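Local coordinates for BauA (Acinetobacter baumannii, PDB 6HCP), which takes up iron across the outer membrane as the receptor for ferric preacinetobactin, probably in a TonB-dependent manner, at residues G98-N103 / V254-N259; V258-A263 / L687-L692; P270-L275 / L676-Y681; G594-H599 / N639-L644. All blocks are in the same frame, centred on the assembly; numbering follows the deposited sequence.

In the fold
Contacts 1, 2 and 3 share the polypeptide between strands 238-252 and 282-297: contact 1 joins its start to the plug, while contacts 2 and 3 join it to the chain between strands 665-674 and 697-705. Contacts 1 and 2 both use strand 258-259, and their centres lie about 12 Å apart. Contact 3 is about 17 Å, centre to centre, from contact 2 and meets it through Leu692. Along the chain, contact 4 falls between the two segments of contact 2, linking two other barrel loops, its centre about 16 Å from that of contact 2; Thr262 touches Thr643. Loops remote in sequence thus meet one another and the plug at one end of the barrel.

Contact 1 (G98-N103 / V254-N259); sequences GGWSEN and VTRGVN. With EDO (1,2-ethanediol), chain J.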
loop_
_atom_site.group_PDB
_atom_site.type_symbol
_atom_site.label_atom_id
_atom_site.label_comp_id
_atom_site.label_asym_id
_atom_site.label_seq_id
_atom_site.Cartn_x
_atom_site.Cartn_y
_atom_site.Cartn_z
ATOM N N GLY A 98 -7.684 -19.980 -1.159
ATOM C CA GLY A 98 -8.997 -20.571 -0.990
ATOM C C GLY A 98 -9.342 -21.566 -2.086
ATOM O O GLY A 98 -10.497 -21.706 -2.457
ATOM N N GLY A 99 -8.348 -22.348 -2.517
ATOM C CA GLY A 99 -8.599 -23.495 -3.366
ATOM C C GLY A 99 -9.275 -24.610 -2.584
ATOM O O GLY A 99 -9.367 -24.567 -1.346
ATOM N N TRP A 100 -9.721 -25.633 -3.314
ATOM C CA TRP A 100 -10.365 -26.785 -2.688
ATOM C C TRP A 100 -9.343 -27.743 -2.060
ATOM O O TRP A 100 -9.713 -28.639 -1.304
ATOM C CB TRP A 100 -11.283 -27.481 -3.692
ATOM C CG TRP A 100 -10.643 -27.775 -5.011
ATOM C CD1 TRP A 100 -10.696 -27.025 -6.147
ATOM C CD2 TRP A 100 -9.882 -28.949 -5.345
ATOM N NE1 TRP A 100 -10.002 -27.636 -7.155
ATOM C CE2 TRP A 100 -9.567 -28.856 -6.714
ATOM C CE3 TRP A 100 -9.524 -30.106 -4.644
ATOM C CZ2 TRP A 100 -8.786 -29.812 -7.359
ATOM C CZ3 TRP A 100 -8.750 -31.054 -5.285
ATOM C CH2 TRP A 100 -8.364 -30.893 -6.616
ATOM N N SER A 101 -8.057 -27.543 -2.346
ATOM C CA SER A 101 -6.979 -28.257 -1.669
ATOM C C SER A 101 -5.718 -27.412 -1.735
ATOM O O SER A 101 -5.628 -26.497 -2.553
ATOM C CB SER A 101 -6.708 -29.631 -2.262
ATOM O OG SER A 101 -5.918 -29.536 -3.446
ATOM N N GLU A 102 -4.708 -27.817 -0.963
ATOM C CA GLU A 102 -3.342 -27.317 -1.168
ATOM C C GLU A 102 -2.809 -27.928 -2.468
ATOM O O GLU A 102 -3.339 -28.925 -2.979
ATOM C CB GLU A 102 -2.410 -27.702 -0.015
ATOM C CG GLU A 102 -2.881 -27.234 1.358
ATOM C CD GLU A 102 -1.841 -27.400 2.453
ATOM O OE1 GLU A 102 -0.693 -27.001 2.198
ATOM O OE2 GLU A 102 -2.181 -27.918 3.573
ATOM N N ASN A 103 -1.809 -27.271 -3.040
ATOM C CA ASN A 103 -1.229 -27.742 -4.293
ATOM C C ASN A 103 0.247 -27.374 -4.333
ATOM O O ASN A 103 0.598 -26.198 -4.399
ATOM C CB ASN A 103 -1.932 -27.160 -5.514
ATOM C CG ASN A 103 -1.399 -27.745 -6.815
ATOM O OD1 ASN A 103 -1.183 -28.947 -6.899
ATOM N ND2 ASN A 103 -1.135 -26.911 -7.807
ATOM N N VAL A 254 -14.938 -20.526 -3.046
ATOM C CA VAL A 254 -13.785 -21.380 -3.340
ATOM C C VAL A 254 -13.289 -21.090 -4.767
ATOM O O VAL A 254 -14.085 -20.850 -5.700
ATOM C CB VAL A 254 -14.150 -22.868 -3.157
ATOM C CG1 VAL A 254 -15.264 -23.298 -4.087
ATOM C CG2 VAL A 254 -12.941 -23.778 -3.347
ATOM N N THR A 255 -11.969 -21.143 -4.960
ATOM C CA THR A 255 -11.386 -20.900 -6.278
ATOM C C THR A 255 -11.119 -22.245 -6.980
ATOM O O THR A 255 -10.448 -23.133 -6.434
ATOM C CB THR A 255 -10.170 -19.966 -6.180
ATOM O OG1 THR A 255 -9.815 -19.628 -7.519
ATOM C CG2 THR A 255 -8.990 -20.570 -5.451
ATOM N N ARG A 256 -11.724 -22.390 -8.164
ATOM C CA ARG A 256 -11.684 -23.616 -8.986
ATOM C C ARG A 256 -10.702 -23.448 -10.149
ATOM O O ARG A 256 -10.169 -24.435 -10.687
ATOM C CB ARG A 256 -13.092 -23.947 -9.491
ATOM C CG ARG A 256 -13.180 -25.188 -10.377
ATOM C CD ARG A 256 -12.792 -26.432 -9.593
ATOM N NE ARG A 256 -13.057 -27.680 -10.300
ATOM C CZ ARG A 256 -13.045 -28.894 -9.734
ATOM N NH1 ARG A 256 -12.856 -29.046 -8.425
ATOM N NH2 ARG A 256 -13.360 -29.944 -10.469
ATOM N N GLY A 257 -10.521 -22.202 -10.604
ATOM C CA GLY A 257 -9.706 -21.898 -11.780
ATOM C C GLY A 257 -10.463 -22.006 -13.093
ATOM O O GLY A 257 -11.647 -22.361 -13.146
ATOM N N VAL A 258 -9.773 -21.635 -14.168
ATOM C CA VAL A 258 -10.383 -21.457 -15.461
ATOM C C VAL A 258 -9.502 -22.116 -16.528
ATOM O O VAL A 258 -8.274 -22.201 -16.405
ATOM C CB VAL A 258 -10.634 -19.966 -15.755
ATOM C CG1 VAL A 258 -11.543 -19.353 -14.697
ATOM C CG2 VAL A 258 -9.334 -19.184 -15.868
ATOM N N ASN A 259 -10.146 -22.437 -17.637
ATOM C CA ASN A 259 -9.522 -23.054 -18.814
ATOM C C ASN A 259 -9.362 -22.023 -19.930
ATOM O O ASN A 259 -10.173 -21.117 -20.081
ATOM C CB ASN A 259 -10.324 -24.276 -19.269
ATOM C CG ASN A 259 -10.230 -25.418 -18.276
ATOM O OD1 ASN A 259 -9.307 -25.454 -17.464
ATOM N ND2 ASN A 259 -11.264 -26.244 -18.200
HETATM C C1 EDO J . -11.898 -33.320 -6.384
HETATM O O1 EDO J . -11.747 -34.174 -7.520
HETATM C C2 EDO J . -12.038 -31.896 -6.895
HETATM O O2 EDO J . -13.270 -31.299 -6.467
HETATM O O HOH W 1 -9.202 -26.541 -9.573
#
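The backbones of Gly98 and Thr255 join a plug loop to a barrel loop. Thr255 N donates to Gly98 O over 3.0 Å, and the angle of 169° makes the bond almost straight, although the donor stands well above the carbonyl plane. A CA-H...O contact from Val254 CA brings a second group to the same oxygen.

Between the segments, the only apolar side-chain pair is Val254 CG2 with Trp100 CB, 4.1 Å apart; the methyls of Val254 and Thr255 otherwise pack on the Gly98-Trp100 backbone.

Arg256 leaves its backbone pointing away from 98-103, but the bend at chi2 (64°) carries the guanidinium back, and NH1 sits over one face of the indole, offset toward the rim, 3.4 Å from Trp100 NE1. The planes are 44° apart, not a parallel stack, and the two nitrogens, both donors, form no hydrogen bond. On that same face lies C2 of an ethanediol, probably from the crystallisation liquor, whose O2 accepts a hydrogen bond from Arg256 NH1 at 3.0 Å, near the guanidinium plane.

In the ring plane a water accepts from Trp100 NE1 at 2.8 Å and donates to Arg256 O at 2.6 Å. Arg256 NE turns to Ser321 O, and Tyr317 adds a cation-pi contact.

Between these two segments, the chemistry thus implies one direct backbone hydrogen bond, with the indole N-H reaching the barrel loop through water.

Contact 2 (V258-A263 / L687-L692); sequences VNVSTA and LTNLAL
Asn689 and Leu690 both face Val258, forming a classic beta bulge that ties the barrel loop after strand 238-252 to the loop after strand 665-674, whose Asn689 to Leu692 fall in the predicted TonB C-terminal box. Val258 and Leu690 are the antiparallel hydrogen-bonded pair: Val258 N gives to Leu690 O at 2.8 Å, and Leu690 N returns to Val258 O at 2.9 Å through a more bent bond.

The extra residue sends its side chain across the partner strand. Asn689 CB rests 3.5 Å from Val258 O. With chi1 at -65°, CG stands anti to the carbonyl carbon and passes beside Asn259, 3.5 Å from its OD1. At the tip, Asn689 ND2 lies on the Asn259 OD1 side, while Asn689 OD1 accepts from Val260 N at 2.9 Å, in the amide plane, on a lone pair and straight at 169°. Asn259 answers in kind, its OD1 taking Asn689 N at 3.0 Å, nearly along the C=O axis. Each asparagine oxygen therefore occupies a backbone N-H of the opposite segment, while the two side chains cross at about a right angle, their amide planes 50° apart.

Apolar cover comes from Leu690, whose CD1 lies 3.7 Å from Val260 CG1; Trp682 and Ile638 also touch it. Thr688 OG1 is engaged with Arg256 O. One water accepts from Asn259 ND2 at 3.0 Å and donates to Leu687 O.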
loop_
_atom_site.group_PDB
_atom_site.type_symbol
_atom_site.label_atom_id
_atom_site.label_comp_id
_atom_site.label_asym_id
_atom_site.label_seq_id
_atom_site.Cartn_x
_atom_site.Cartn_y
_atom_site.Cartn_z
ATOM N N VAL A 258 -9.773 -21.635 -14.168
ATOM C CA VAL A 258 -10.383 -21.457 -15.461
ATOM C C VAL A 258 -9.502 -22.116 -16.528
ATOM O O VAL A 258 -8.274 -22.201 -16.405
ATOM C CB VAL A 258 -10.634 -19.966 -15.755
ATOM C CG1 VAL A 258 -11.543 -19.353 -14.697
ATOM C CG2 VAL A 258 -9.334 -19.184 -15.868
ATOM N N ASN A 259 -10.146 -22.437 -17.637
ATOM C CA ASN A 259 -9.522 -23.054 -18.814
ATOM C C ASN A 259 -9.362 -22.023 -19.930
ATOM O O ASN A 259 -10.173 -21.117 -20.081
ATOM C CB ASN A 259 -10.324 -24.276 -19.269
ATOM C CG ASN A 259 -10.230 -25.418 -18.276
ATOM O OD1 ASN A 259 -9.307 -25.454 -17.464
ATOM N ND2 ASN A 259 -11.264 -26.244 -18.200
ATOM N N VAL A 260 -8.327 -22.231 -20.749
ATOM C CA VAL A 260 -8.019 -21.406 -21.878
ATOM C C VAL A 260 -7.780 -22.324 -23.086
ATOM O O VAL A 260 -7.436 -23.502 -22.931
ATOM C CB VAL A 260 -6.810 -20.492 -21.608
ATOM C CG1 VAL A 260 -7.173 -19.376 -20.647
ATOM C CG2 VAL A 260 -5.596 -21.254 -21.079
ATOM N N SER A 261 -7.874 -21.740 -24.277
ATOM C CA SER A 261 -7.539 -22.427 -25.540
ATOM C C SER A 261 -6.434 -21.661 -26.250
ATOM O O SER A 261 -6.279 -20.447 -26.062
ATOM C CB SER A 261 -8.763 -22.547 -26.410
ATOM O OG SER A 261 -9.236 -21.260 -26.793
ATOM N N THR A 262 -5.795 -22.327 -27.217
ATOM C CA THR A 262 -4.826 -21.666 -28.066
ATOM C C THR A 262 -5.540 -20.684 -29.004
ATOM O O THR A 262 -4.985 -19.656 -29.331
ATOM C CB THR A 262 -3.995 -22.684 -28.855
ATOM O OG1 THR A 262 -4.905 -23.490 -29.603
ATOM C CG2 THR A 262 -3.163 -23.577 -27.964
ATOM N N ALA A 263 -6.773 -21.005 -29.407
ATOM C CA ALA A 263 -7.549 -20.142 -30.322
ATOM C C ALA A 263 -7.781 -18.774 -29.682
ATOM O O ALA A 263 -7.605 -17.753 -30.313
ATOM C CB ALA A 263 -8.860 -20.799 -30.697
ATOM N N LEU A 687 -6.451 -29.629 -12.087
ATOM C CA LEU A 687 -7.694 -29.960 -12.817
ATOM C C LEU A 687 -8.107 -28.881 -13.827
ATOM O O LEU A 687 -8.755 -29.211 -14.792
ATOM C CB LEU A 687 -8.834 -30.270 -11.844
ATOM C CG LEU A 687 -8.574 -31.443 -10.894
ATOM C CD1 LEU A 687 -9.834 -31.778 -10.111
ATOM C CD2 LEU A 687 -8.055 -32.677 -11.633
ATOM N N THR A 688 -7.737 -27.615 -13.617
ATOM C CA THR A 688 -8.046 -26.552 -14.580
ATOM C C THR A 688 -6.731 -25.861 -14.960
ATOM O O THR A 688 -5.712 -26.063 -14.312
ATOM C CB THR A 688 -9.052 -25.529 -14.024
ATOM O OG1 THR A 688 -8.489 -24.984 -12.830
ATOM C CG2 THR A 688 -10.424 -26.107 -13.736
ATOM N N ASN A 689 -6.760 -25.035 -16.010
ATOM C CA ASN A 689 -5.533 -24.514 -16.629
ATOM C C ASN A 689 -4.875 -23.402 -15.800
ATOM O O ASN A 689 -3.639 -23.332 -15.745
ATOM C CB ASN A 689 -5.785 -23.978 -18.037
ATOM C CG ASN A 689 -6.207 -25.017 -19.056
ATOM O OD1 ASN A 689 -6.857 -24.649 -20.025
ATOM N ND2 ASN A 689 -5.830 -26.288 -18.873
ATOM N N LEU A 690 -5.687 -22.498 -15.213
ATOM C CA LEU A 690 -5.185 -21.274 -14.613
ATOM C C LEU A 690 -5.985 -20.929 -13.358
ATOM O O LEU A 690 -7.177 -21.146 -13.308
ATOM C CB LEU A 690 -5.362 -20.096 -15.577
ATOM C CG LEU A 690 -4.636 -20.146 -16.909
ATOM C CD1 LEU A 690 -5.013 -18.917 -17.723
ATOM C CD2 LEU A 690 -3.137 -20.227 -16.728
ATOM N N ALA A 691 -5.313 -20.268 -12.419
ATOM C CA ALA A 691 -5.952 -19.615 -11.308
ATOM C C ALA A 691 -5.086 -18.419 -10.908
ATOM O O ALA A 691 -3.876 -18.433 -11.081
ATOM C CB ALA A 691 -6.117 -20.571 -10.156
ATOM N N LEU A 692 -5.729 -17.373 -10.388
ATOM C CA LEU A 692 -5.003 -16.221 -9.901
ATOM C C LEU A 692 -4.295 -16.550 -8.586
ATOM O O LEU A 692 -4.870 -17.161 -7.700
ATOM C CB LEU A 692 -5.977 -15.059 -9.679
ATOM C CG LEU A 692 -6.490 -14.381 -10.939
ATOM C CD1 LEU A 692 -7.574 -13.373 -10.574
ATOM C CD2 LEU A 692 -5.360 -13.700 -11.699
HETATM O O HOH W 2 -11.019 -28.583 -16.327
#

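Contact 3 (P270-L275 / L676-Y681); sequences PKADTL and LTNKAY. With EDO (1,2-ethanediol), chain B.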
loop_
_atom_site.group_PDB
_atom_site.type_symbol
_atom_site.label_atom_id
_atom_site.label_comp_id
_atom_site.label_asym_id
_atom_site.label_seq_id
_atom_site.Cartn_x
_atom_site.Cartn_y
_atom_site.Cartn_z
ATOM N N PRO A 270 -6.876 -10.259 -14.272
ATOM C CA PRO A 270 -7.585 -9.274 -13.455
ATOM C C PRO A 270 -6.796 -9.000 -12.175
ATOM O O PRO A 270 -5.845 -9.729 -11.851
ATOM C CB PRO A 270 -8.917 -9.961 -13.097
ATOM C CG PRO A 270 -9.057 -11.060 -14.114
ATOM C CD PRO A 270 -7.646 -11.497 -14.441
ATOM N N LYS A 271 -7.247 -8.011 -11.405
ATOM C CA LYS A 271 -6.542 -7.684 -10.167
ATOM C C LYS A 271 -6.552 -8.906 -9.243
ATOM O O LYS A 271 -7.490 -9.734 -9.265
ATOM C CB LYS A 271 -7.125 -6.416 -9.527
ATOM C CG LYS A 271 -8.602 -6.434 -9.212
ATOM C CD LYS A 271 -9.058 -5.101 -8.606
ATOM C CE LYS A 271 -10.543 -5.059 -8.310
ATOM N NZ LYS A 271 -10.947 -6.127 -7.361
ATOM N N ALA A 272 -5.549 -8.947 -8.366
ATOM C CA ALA A 272 -5.174 -10.158 -7.649
ATOM C C ALA A 272 -6.285 -10.640 -6.710
ATOM O O ALA A 272 -6.347 -11.838 -6.414
ATOM C CB ALA A 272 -3.871 -9.937 -6.914
ATOM N N ASP A 273 -7.180 -9.743 -6.249
ATOM C CA ASP A 273 -8.198 -10.139 -5.280
ATOM C C ASP A 273 -9.510 -10.553 -5.971
ATOM O O ASP A 273 -10.481 -10.822 -5.311
ATOM C CB ASP A 273 -8.456 -9.061 -4.215
ATOM C CG ASP A 273 -8.864 -7.705 -4.772
ATOM O OD1 ASP A 273 -8.955 -7.570 -6.002
ATOM O OD2 ASP A 273 -9.046 -6.771 -3.969
ATOM N N THR A 274 -9.490 -10.728 -7.291
ATOM C CA THR A 274 -10.651 -11.153 -8.054
ATOM C C THR A 274 -10.925 -12.642 -7.773
ATOM O O THR A 274 -10.033 -13.446 -7.874
ATOM C CB THR A 274 -10.416 -10.927 -9.551
ATOM O OG1 THR A 274 -10.072 -9.560 -9.798
ATOM C CG2 THR A 274 -11.586 -11.323 -10.417
ATOM N N LEU A 275 -12.202 -12.999 -7.632
ATOM C CA LEU A 275 -12.635 -14.385 -7.573
ATOM C C LEU A 275 -13.301 -14.733 -8.907
ATOM O O LEU A 275 -14.299 -14.144 -9.277
ATOM C CB LEU A 275 -13.618 -14.567 -6.418
ATOM C CG LEU A 275 -14.158 -15.985 -6.282
ATOM C CD1 LEU A 275 -13.030 -16.971 -6.004
ATOM C CD2 LEU A 275 -15.229 -16.056 -5.211
ATOM N N LEU A 676 3.198 -8.321 -0.882
ATOM C CA LEU A 676 3.047 -6.922 -0.476
ATOM C C LEU A 676 2.868 -5.999 -1.687
ATOM O O LEU A 676 2.216 -4.959 -1.552
ATOM C CB LEU A 676 4.209 -6.513 0.426
ATOM C CG LEU A 676 5.525 -6.105 -0.216
ATOM C CD1 LEU A 676 5.576 -4.601 -0.417
ATOM C CD2 LEU A 676 6.684 -6.539 0.679
ATOM N N THR A 677 3.369 -6.387 -2.866
ATOM C CA THR A 677 3.173 -5.554 -4.071
ATOM C C THR A 677 1.819 -5.813 -4.731
ATOM O O THR A 677 1.426 -5.060 -5.627
ATOM C CB THR A 677 4.291 -5.725 -5.104
ATOM O OG1 THR A 677 4.162 -6.999 -5.742
ATOM C CG2 THR A 677 5.674 -5.548 -4.519
ATOM N N ASN A 678 1.058 -6.787 -4.213
ATOM C CA ASN A 678 -0.281 -7.151 -4.729
ATOM C C ASN A 678 -0.201 -7.504 -6.216
ATOM O O ASN A 678 -1.073 -7.131 -7.005
ATOM C CB ASN A 678 -1.315 -6.057 -4.481
ATOM C CG ASN A 678 -2.735 -6.560 -4.515
ATOM O OD1 ASN A 678 -3.017 -7.704 -4.137
ATOM N ND2 ASN A 678 -3.627 -5.734 -5.040
ATOM N N LYS A 679 0.843 -8.248 -6.580
ATOM C CA LYS A 679 1.031 -8.688 -7.931
ATOM C C LYS A 679 -0.113 -9.614 -8.349
ATOM O O LYS A 679 -0.366 -10.618 -7.702
ATOM C CB LYS A 679 2.365 -9.419 -8.060
ATOM C CG LYS A 679 2.661 -9.987 -9.444
ATOM C CD LYS A 679 2.868 -8.930 -10.522
ATOM C CE LYS A 679 3.307 -9.530 -11.843
ATOM N NZ LYS A 679 3.130 -8.573 -12.957
ATOM N N ALA A 680 -0.711 -9.314 -9.505
ATOM C CA ALA A 680 -1.692 -10.190 -10.168
ATOM C C ALA A 680 -0.940 -11.139 -11.109
ATOM O O ALA A 680 -0.203 -10.691 -11.983
ATOM C CB ALA A 680 -2.699 -9.360 -10.922
ATOM N N TYR A 681 -1.120 -12.444 -10.917
ATOM C CA TYR A 681 -0.503 -13.413 -11.816
ATOM C C TYR A 681 -1.390 -14.646 -11.965
ATOM O O TYR A 681 -2.108 -15.045 -11.028
ATOM C CB TYR A 681 0.887 -13.810 -11.307
ATOM C CG TYR A 681 0.905 -14.517 -9.977
ATOM C CD1 TYR A 681 0.918 -13.798 -8.791
ATOM C CD2 TYR A 681 0.914 -15.908 -9.893
ATOM C CE1 TYR A 681 0.987 -14.429 -7.558
ATOM C CE2 TYR A 681 0.956 -16.551 -8.664
ATOM C CZ TYR A 681 1.025 -15.811 -7.494
ATOM O OH TYR A 681 1.014 -16.421 -6.275
HETATM C C1 EDO B . -13.751 -9.784 -7.759
HETATM O O1 EDO B . -14.350 -11.010 -7.368
HETATM C C2 EDO B . -14.833 -9.091 -8.551
HETATM O O2 EDO B . -15.685 -10.187 -8.905
HETATM O O HOH W 3 -3.541 -6.810 -8.348
HETATM O O HOH W 4 -6.709 -5.681 -6.053
#
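Lys271 O, in the loop that lies against Ala680, is gripped by two donors of one residue. Thr274 OG1 gives the shorter bond, 2.6 Å to Lys271 O and tilted 22° from the carbonyl plane; Thr274 N gives the other at 3.0 Å, closing the type I turn from Lys271 to Thr274. A salt bridge spans the same turn, with Lys271 NZ 2.8 Å from Asp273 OD1, on the syn side but well out of the carboxylate plane.

The turn presents Ala272 to the other segment, and here the facing groups are methyls and carbonyls. Ala272 CB and Ala680 CB are 4.2 Å apart, each directed at the opposite segment. Ala680 CB also lies against Pro270 O at 3.3 Å, while Ala272 CB rests 3.7 Å from Lys679 O and equally near Asn678 OD1. With CG trans to the backbone N (chi1 -159°), the Asn678 amide reaches the methyl through OD1, and Arg696 N donates to that oxygen.

Polar linkage is left to water. One molecule accepts from Ala272 N at 2.9 Å and donates to Asn678 O at 2.8 Å; a second accepts from Asn678 ND2 and gives a weak bond to Asp273 OD1. Lys679 NZ forms a salt bridge with Asp183 of the second subunit.

With no direct hydrogen bond between them, the segments adhere by two methyls packed on each other and on carbonyl oxygens, and by bridging waters: a water-mediated junction between the loop before strand 282-297 and the loop after strand 665-674.

Contact 4 (G594-H599 / N639-L644); sequences GGNDGH and NAENTL. With EDO (1,2-ethanediol), chain X.
Two hairpin loops of the beta-barrel meet here, one joining strands 575-590 and 599-618, the other strands 622-637 and 645-662; by the topology of TonB-dependent receptors both are probably extracellular. Each bends through beta turns, type I (594-597) running into type II (596-599) in one, type I (639-642) in the other.

His599 ND1 donates to Ala640 O at 2.7 Å. The oxygen lies in the ring plane and is met on a lone pair, which helps to fix the rotation of the imidazole. Over one ring face sits Asn596 CA of its own loop. The Asn642 and His599 side chains slide past each other in opposite directions, planes 29° apart, with Asn642 OD1 3.4 Å from His599 CB; Thr600 N donates to that oxygen.

Asn596 ND2 forms a long but straight bond, 3.3 Å to Glu641 OE2, entering from above the carboxylate plane. The same nitrogen brushes Ala640 CB at 3.6 Å.

Within the accepting loop, Asn639 O takes both Asn642 N and Asn642 ND2. Asn639 OD1 accepts from Thr643 N at 2.9 Å and from Leu644 N, while Asn639 ND2 donates to Thr643 OG1 at 3.0 Å.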
loop_
_atom_site.group_PDB
_atom_site.type_symbol
_atom_site.label_atom_id
_atom_site.label_comp_id
_atom_site.label_asym_id
_atom_site.label_seq_id
_atom_site.Cartn_x
_atom_site.Cartn_y
_atom_site.Cartn_z
ATOM N N GLY A 594 4.644 -39.323 -30.107
ATOM C CA GLY A 594 5.833 -38.498 -30.240
ATOM C C GLY A 594 5.522 -37.002 -30.328
ATOM O O GLY A 594 6.438 -36.183 -30.384
ATOM N N GLY A 595 4.242 -36.646 -30.267
ATOM C CA GLY A 595 3.798 -35.273 -30.584
ATOM C C GLY A 595 4.446 -34.203 -29.701
ATOM O O GLY A 595 4.822 -33.136 -30.176
ATOM N N ASN A 596 4.632 -34.500 -28.410
ATOM C CA ASN A 596 5.142 -33.504 -27.475
ATOM C C ASN A 596 6.525 -33.902 -26.966
ATOM O O ASN A 596 7.012 -33.363 -25.959
ATOM C CB ASN A 596 4.161 -33.312 -26.322
ATOM C CG ASN A 596 2.912 -32.593 -26.760
ATOM O OD1 ASN A 596 2.962 -31.726 -27.640
ATOM N ND2 ASN A 596 1.812 -32.918 -26.115
ATOM N N ASP A 597 7.212 -34.787 -27.697
ATOM C CA ASP A 597 8.556 -35.203 -27.269
ATOM C C ASP A 597 9.496 -33.996 -27.224
ATOM O O ASP A 597 9.556 -33.189 -28.161
ATOM C CB ASP A 597 9.156 -36.274 -28.190
ATOM C CG ASP A 597 8.525 -37.646 -28.071
ATOM O OD1 ASP A 597 7.516 -37.793 -27.353
ATOM O OD2 ASP A 597 9.054 -38.566 -28.717
ATOM N N GLY A 598 10.264 -33.884 -26.133
ATOM C CA GLY A 598 11.234 -32.835 -25.993
ATOM C C GLY A 598 10.619 -31.535 -25.485
ATOM O O GLY A 598 11.348 -30.594 -25.190
ATOM N N HIS A 599 9.305 -31.524 -25.248
ATOM C CA HIS A 599 8.653 -30.314 -24.691
ATOM C C HIS A 599 8.916 -30.231 -23.180
ATOM O O HIS A 599 9.366 -31.193 -22.539
ATOM C CB HIS A 599 7.156 -30.324 -25.000
ATOM C CG HIS A 599 6.829 -30.098 -26.437
ATOM N ND1 HIS A 599 5.531 -29.982 -26.883
ATOM C CD2 HIS A 599 7.620 -29.992 -27.531
ATOM C CE1 HIS A 599 5.531 -29.806 -28.198
ATOM N NE2 HIS A 599 6.799 -29.826 -28.617
ATOM N N ASN A 639 0.269 -25.689 -21.378
ATOM C CA ASN A 639 -0.090 -26.941 -22.090
ATOM C C ASN A 639 1.174 -27.669 -22.541
ATOM O O ASN A 639 2.250 -27.108 -22.587
ATOM C CB ASN A 639 -1.027 -26.706 -23.277
ATOM C CG ASN A 639 -0.467 -25.798 -24.360
ATOM O OD1 ASN A 639 0.725 -25.498 -24.405
ATOM N ND2 ASN A 639 -1.346 -25.324 -25.229
ATOM N N ALA A 640 1.022 -28.976 -22.757
ATOM C CA ALA A 640 2.139 -29.869 -23.056
ATOM C C ALA A 640 2.662 -29.601 -24.472
ATOM O O ALA A 640 3.800 -29.944 -24.791
ATOM C CB ALA A 640 1.704 -31.305 -22.885
ATOM N N GLU A 641 1.814 -29.001 -25.313
ATOM C CA GLU A 641 2.213 -28.530 -26.657
ATOM C C GLU A 641 3.169 -27.337 -26.552
ATOM O O GLU A 641 3.851 -26.999 -27.522
ATOM C CB GLU A 641 0.983 -28.140 -27.484
ATOM C CG GLU A 641 0.068 -29.311 -27.813
ATOM C CD GLU A 641 -0.739 -29.880 -26.657
ATOM O OE1 GLU A 641 -1.085 -29.100 -25.721
ATOM O OE2 GLU A 641 -0.903 -31.133 -26.620
ATOM N N ASN A 642 3.211 -26.701 -25.372
ATOM C CA ASN A 642 4.070 -25.561 -25.082
ATOM C C ASN A 642 3.735 -24.376 -26.006
ATOM O O ASN A 642 4.604 -23.559 -26.305
ATOM C CB ASN A 642 5.558 -25.893 -25.171
ATOM C CG ASN A 642 6.120 -26.790 -24.080
ATOM O OD1 ASN A 642 7.314 -27.033 -24.074
ATOM N ND2 ASN A 642 5.300 -27.287 -23.161
ATOM N N THR A 643 2.457 -24.227 -26.366
ATOM C CA THR A 643 2.010 -23.082 -27.165
ATOM C C THR A 643 1.324 -22.029 -26.279
ATOM O O THR A 643 0.970 -20.970 -26.752
ATOM C CB THR A 643 1.086 -23.549 -28.292
ATOM O OG1 THR A 643 0.074 -24.375 -27.711
ATOM C CG2 THR A 643 1.846 -24.292 -29.375
ATOM N N LEU A 644 1.090 -22.362 -25.007
ATOM C CA LEU A 644 0.566 -21.403 -24.043
ATOM C C LEU A 644 1.481 -21.410 -22.825
ATOM O O LEU A 644 1.863 -22.474 -22.356
ATOM C CB LEU A 644 -0.852 -21.757 -23.615
ATOM C CG LEU A 644 -1.960 -21.631 -24.659
ATOM C CD1 LEU A 644 -3.264 -22.173 -24.100
ATOM C CD2 LEU A 644 -2.129 -20.195 -25.108
HETATM C C1 EDO X . 1.907 -17.254 -24.254
HETATM O O1 EDO X . 0.689 -17.975 -24.055
HETATM C C2 EDO X . 2.628 -17.756 -25.491
HETATM O O2 EDO X . 1.649 -18.173 -26.454
#